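Local coordinates for protein tRNA (adenine(9)-N1)-methyltransferase (Sulfolobus acidocaldarius, PDB 5A7Z) that catalyses the S-adenosyl-L-methionine-dependent methylation of N1 of adenosine 9 in tRNA, at residues S28-L31 and R32-I36; L136-I139 and R140-W144. All blocks are in the same frame, centred on the assembly; numbering follows the deposited sequence.

Contact 1: residues S28-L31 and R32-I36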
loop_
_atom_site.group_PDB
_atom_site.type_symbol
_atom_site.label_atom_id
_atom_site.label_comp_id
_atom_site.label_asym_id
_atom_site.label_seq_id
_atom_site.Cartn_x
_atom_site.Cartn_y
_atom_site.Cartn_z
ATOM N N SER A 28 7.115 14.833 4.056
ATOM C CA SER A 28 7.330 15.870 5.076
ATOM C C SER A 28 8.791 16.127 5.310
ATOM O O SER A 28 9.153 17.235 5.570
ATOM C CB SER A 28 6.681 15.514 6.406
ATOM O OG SER A 28 7.176 14.297 6.881
ATOM N N GLN A 29 9.614 15.082 5.262
ATOM C CA GLN A 29 11.077 15.226 5.422
ATOM C C GLN A 29 11.659 16.185 4.389
ATOM O O GLN A 29 12.500 17.019 4.694
ATOM C CB GLN A 29 11.772 13.859 5.324
ATOM C CG GLN A 29 11.543 13.000 6.567
ATOM C CD GLN A 29 12.332 11.687 6.570
ATOM O OE1 GLN A 29 12.031 10.754 5.817
ATOM N NE2 GLN A 29 13.321 11.601 7.452
ATOM N N LYS A 30 11.171 16.074 3.169
ATOM C CA LYS A 30 11.654 16.884 2.104
ATOM C C LYS A 30 11.186 18.315 2.288
ATOM O O LYS A 30 11.947 19.275 2.063
ATOM C CB LYS A 30 11.166 16.323 0.788
ATOM C CG LYS A 30 11.592 17.131 -0.407
ATOM C CD LYS A 30 13.098 17.266 -0.477
ATOM C CE LYS A 30 13.505 18.094 -1.675
ATOM N NZ LYS A 30 14.912 17.788 -1.999
ATOM N N LEU A 31 9.922 18.475 2.650
ATOM C CA LEU A 31 9.356 19.807 2.818
ATOM C C LEU A 31 10.061 20.566 3.945
ATOM O O LEU A 31 10.355 21.762 3.807
ATOM C CB LEU A 31 7.854 19.729 3.101
ATOM C CG LEU A 31 7.007 19.194 1.949
ATOM C CD1 LEU A 31 5.681 18.658 2.456
ATOM C CD2 LEU A 31 6.788 20.243 0.869
ATOM N N ARG A 32 10.332 19.865 5.037
ATOM C CA ARG A 32 11.133 20.391 6.140
ATOM C C ARG A 32 12.547 20.825 5.719
ATOM O O ARG A 32 13.023 21.836 6.157
ATOM C CB ARG A 32 11.315 19.335 7.195
ATOM C CG ARG A 32 10.128 19.065 8.074
ATOM C CD ARG A 32 10.574 18.099 9.168
ATOM N NE ARG A 32 9.459 17.419 9.795
ATOM C CZ ARG A 32 8.590 18.009 10.610
ATOM N NH1 ARG A 32 8.697 19.305 10.883
ATOM N NH2 ARG A 32 7.610 17.302 11.158
ATOM N N GLU A 33 13.237 19.986 4.974
ATOM C CA GLU A 33 14.514 20.351 4.361
ATOM C C GLU A 33 14.414 21.697 3.694
ATOM O O GLU A 33 15.251 22.553 3.895
ATOM C CB GLU A 33 14.908 19.333 3.302
ATOM C CG GLU A 33 15.645 18.107 3.804
ATOM C CD GLU A 33 16.180 17.225 2.652
ATOM O OE1 GLU A 33 16.520 17.780 1.578
ATOM O OE2 GLU A 33 16.237 15.981 2.810
ATOM N N LEU A 34 13.357 21.871 2.904
ATOM C CA LEU A 34 13.098 23.125 2.169
ATOM C C LEU A 34 12.538 24.263 2.995
ATOM O O LEU A 34 12.213 25.300 2.450
ATOM C CB LEU A 34 12.130 22.859 1.018
ATOM C CG LEU A 34 12.603 21.829 -0.002
ATOM C CD1 LEU A 34 11.486 21.495 -0.990
ATOM C CD2 LEU A 34 13.843 22.356 -0.735
ATOM N N GLY A 35 12.338 24.050 4.291
ATOM C CA GLY A 35 11.781 25.083 5.168
ATOM C C GLY A 35 10.295 25.359 4.967
ATOM O O GLY A 35 9.801 26.399 5.383
ATOM N N ILE A 36 9.579 24.418 4.355
ATOM C CA ILE A 36 8.145 24.564 4.099
ATOM C C ILE A 36 7.317 23.911 5.224
ATOM O O ILE A 36 7.378 22.701 5.438
ATOM C CB ILE A 36 7.768 23.931 2.733
ATOM C CG1 ILE A 36 8.710 24.479 1.643
ATOM C CG2 ILE A 36 6.308 24.200 2.373
ATOM C CD1 ILE A 36 8.450 23.978 0.244
#

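Contact 2: residues L136-I139 and R140-W144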
loop_
_atom_site.group_PDB
_atom_site.type_symbol
_atom_site.label_atom_id
_atom_site.label_comp_id
_atom_site.label_asym_id
_atom_site.label_seq_id
_atom_site.Cartn_x
_atom_site.Cartn_y
_atom_site.Cartn_z
ATOM N N LEU A 136 -4.325 -1.984 -7.503
ATOM C CA LEU A 136 -3.680 -0.742 -7.870
ATOM C C LEU A 136 -4.396 0.463 -7.234
ATOM O O LEU A 136 -3.738 1.435 -6.823
ATOM C CB LEU A 136 -3.621 -0.583 -9.365
ATOM C CG LEU A 136 -2.812 0.622 -9.872
ATOM C CD1 LEU A 136 -1.311 0.436 -9.700
ATOM C CD2 LEU A 136 -3.146 0.853 -11.319
ATOM N N SER A 137 -5.728 0.403 -7.129
ATOM C CA SER A 137 -6.487 1.501 -6.452
ATOM C C SER A 137 -6.265 1.496 -4.961
ATOM O O SER A 137 -6.099 2.532 -4.364
ATOM C CB SER A 137 -7.988 1.423 -6.731
ATOM O OG SER A 137 -8.262 1.909 -8.018
ATOM N N VAL A 138 -6.238 0.318 -4.369
ATOM C CA VAL A 138 -5.886 0.194 -2.972
ATOM C C VAL A 138 -4.477 0.710 -2.672
ATOM O O VAL A 138 -4.290 1.526 -1.760
ATOM C CB VAL A 138 -6.039 -1.253 -2.486
ATOM C CG1 VAL A 138 -5.526 -1.389 -1.077
ATOM C CG2 VAL A 138 -7.518 -1.690 -2.557
ATOM N N ILE A 139 -3.477 0.250 -3.400
ATOM C CA ILE A 139 -2.096 0.663 -3.068
ATOM C C ILE A 139 -1.955 2.192 -3.128
ATOM O O ILE A 139 -1.279 2.815 -2.313
ATOM C CB ILE A 139 -1.035 -0.040 -3.923
ATOM C CG1 ILE A 139 0.297 -0.136 -3.158
ATOM C CG2 ILE A 139 -0.790 0.674 -5.236
ATOM C CD1 ILE A 139 0.281 -1.086 -1.989
ATOM N N ARG A 140 -2.682 2.790 -4.034
ATOM C CA ARG A 140 -2.637 4.230 -4.211
ATOM C C ARG A 140 -3.328 5.028 -3.111
ATOM O O ARG A 140 -3.063 6.189 -2.981
ATOM C CB ARG A 140 -3.224 4.581 -5.552
ATOM C CG ARG A 140 -2.228 4.408 -6.653
ATOM C CD ARG A 140 -2.878 4.690 -7.988
ATOM N NE ARG A 140 -1.924 4.462 -9.055
ATOM C CZ ARG A 140 -2.189 4.616 -10.350
ATOM N NH1 ARG A 140 -3.394 4.988 -10.747
ATOM N NH2 ARG A 140 -1.246 4.370 -11.250
ATOM N N LYS A 141 -4.153 4.358 -2.330
ATOM C CA LYS A 141 -4.796 4.918 -1.180
ATOM C C LYS A 141 -3.848 5.012 0.018
ATOM O O LYS A 141 -4.019 5.834 0.853
ATOM C CB LYS A 141 -5.982 4.043 -0.787
ATOM C CG LYS A 141 -7.350 4.530 -1.136
ATOM C CD LYS A 141 -7.501 4.916 -2.567
ATOM C CE LYS A 141 -8.874 4.576 -3.108
ATOM N NZ LYS A 141 -8.957 4.676 -4.587
ATOM N N PHE A 142 -2.868 4.117 0.082
ATOM C CA PHE A 142 -1.990 4.051 1.243
ATOM C C PHE A 142 -0.546 4.414 0.919
ATOM O O PHE A 142 0.085 5.189 1.640
ATOM C CB PHE A 142 -2.047 2.659 1.876
ATOM C CG PHE A 142 -3.408 2.281 2.386
ATOM C CD1 PHE A 142 -4.363 1.759 1.530
ATOM C CD2 PHE A 142 -3.733 2.447 3.722
ATOM C CE1 PHE A 142 -5.617 1.410 1.996
ATOM C CE2 PHE A 142 -4.985 2.100 4.195
ATOM C CZ PHE A 142 -5.927 1.581 3.330
ATOM N N LEU A 143 -0.022 3.848 -0.161
ATOM C CA LEU A 143 1.359 4.049 -0.513
ATOM C C LEU A 143 1.456 4.580 -1.921
ATOM O O LEU A 143 0.862 5.558 -2.209
ATOM C CB LEU A 143 2.117 2.741 -0.381
ATOM C CG LEU A 143 2.222 2.174 1.024
ATOM C CD1 LEU A 143 2.497 0.694 1.125
ATOM C CD2 LEU A 143 3.139 2.972 1.916
ATOM N N TRP A 144 2.191 3.906 -2.789
ATOM C CA TRP A 144 2.164 4.198 -4.197
ATOM C C TRP A 144 2.417 2.936 -4.992
ATOM O O TRP A 144 2.739 1.924 -4.417
ATOM C CB TRP A 144 3.119 5.324 -4.552
ATOM C CG TRP A 144 4.460 4.924 -4.856
ATOM C CD1 TRP A 144 5.341 4.388 -4.023
ATOM C CD2 TRP A 144 5.091 5.013 -6.106
ATOM N NE1 TRP A 144 6.502 4.124 -4.656
ATOM C CE2 TRP A 144 6.372 4.504 -5.954
ATOM C CE3 TRP A 144 4.697 5.471 -7.352
ATOM C CZ2 TRP A 144 7.259 4.437 -6.990
ATOM C CZ3 TRP A 144 5.578 5.410 -8.367
ATOM C CH2 TRP A 144 6.845 4.902 -8.183
#

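Contact 1: residues S28-L31 and R32-I36
Lys30 turns CG away from its backbone N (chi1 178°) and bends at chi2 (57°), which carries its end over the next turn of the helix toward Glu33 and Leu34. Glu33 sets CG beside its own backbone N and stretches out beyond it, leaving OE1 3.9 Å from Lys30 NZ, a long and probably weak salt bridge at the surface. The aliphatic part of the same lysine is used as well: CE lies 4.0 Å from CD1 of Leu34, and both side chains also touch Val100. On the buried flank the branch ends of Leu31 and Ile36 meet obliquely, CD2 of Leu31 lying 4.1 Å from CD1 of Ile36, and both rest on Leu62 of strand 60-75. Arg32 runs its CB and CG past the carbonyl oxygen of Ser28, while the hydroxyl of Ser28 is bonded back to the carbonyl of Lys25, with that of Ala24 as a second acceptor. Backbone bonds from Arg32, Glu33 and Leu34 to Ser28, Gln29 and Lys30 complete the regular helix. Gly35 then leaves it with positive phi (72°), its N bonded to Arg32 O at 3.0 Å. Ile36 N reaches back to Leu31 O at 2.8 Å. Together these two backward bonds and the left-handed glycine form a Schellman motif, the C-terminal cap of helix 22-33, with Ile36 and Leu31 in apolar contact across it.

Contact 2: residues L136-I139 and R140-W144
Arg140 runs back along the helix, extended, across Leu136, one turn earlier. Its CB passes the carbonyl oxygen of Leu136; Arg140 CG lies 3.3 Å from Leu136 O, and Arg140 CD follows at 3.6 Å from Leu136 O. Arg140 NE arrives 4.0 Å from Leu136 CG, and CZ and NH2 of Arg140 each lie 4.0 Å from Leu136 CD2. This CD2 sits over the centre of one guanidinium face, 3.9 Å above its plane, with the leucine CG turned away from its backbone N (chi1 -173°). NE forms a salt bridge with Asp145. An alanine in place of Arg140 would remove this flat group and is likely to leave Asp145 without its charged mate and to open a gap beside Leu136 where the guanidinium lay. Farther along, Val138 and Phe142 lie side by side, Val138 CG1 to Phe142 CE1 at 4.2 Å, and Val138 O meets the ring edge in plane, 3.3 Å from Phe142 CD1. The phenylalanine also packs against helix 242-255. Ile139 O accepts both Leu143 N, at 2.7 Å and nearly along the C=O axis, and Phe142 N from above the carbonyl plane, as the last turn loses its regular bonding. Chemically, apolar packing on the guanidinium face and charge pairing with Asp145 probably restrain the arginine's rotation and tie the helix end to the segment leading into strand 148-151.

Contact 1 comes first along the chain and contact 2 follows without overlap; their centres are 23 Å apart, and their nearest atoms, about 12 Å apart, do not touch. Each lies at the C-terminal end of a helix, 22-33 and 122-142 respectively. Contact 1 packs against the mixed sheet containing strands 60-75 and 78-82. Contact 2 belongs to the beta-alpha-beta unit of strands 109-113 and 148-151 in the methyltransferase region, consistent with the SPOUT fold. Helix 48-57 bridges their surroundings: Leu48 touches Ser28 and Leu31, whereas Ile53 touches Arg140 and Trp144, and Gln49 NE2 bonds the carbonyls of Arg140 and Leu143. The two helix ends are thus probably coupled indirectly, through helix 48-57.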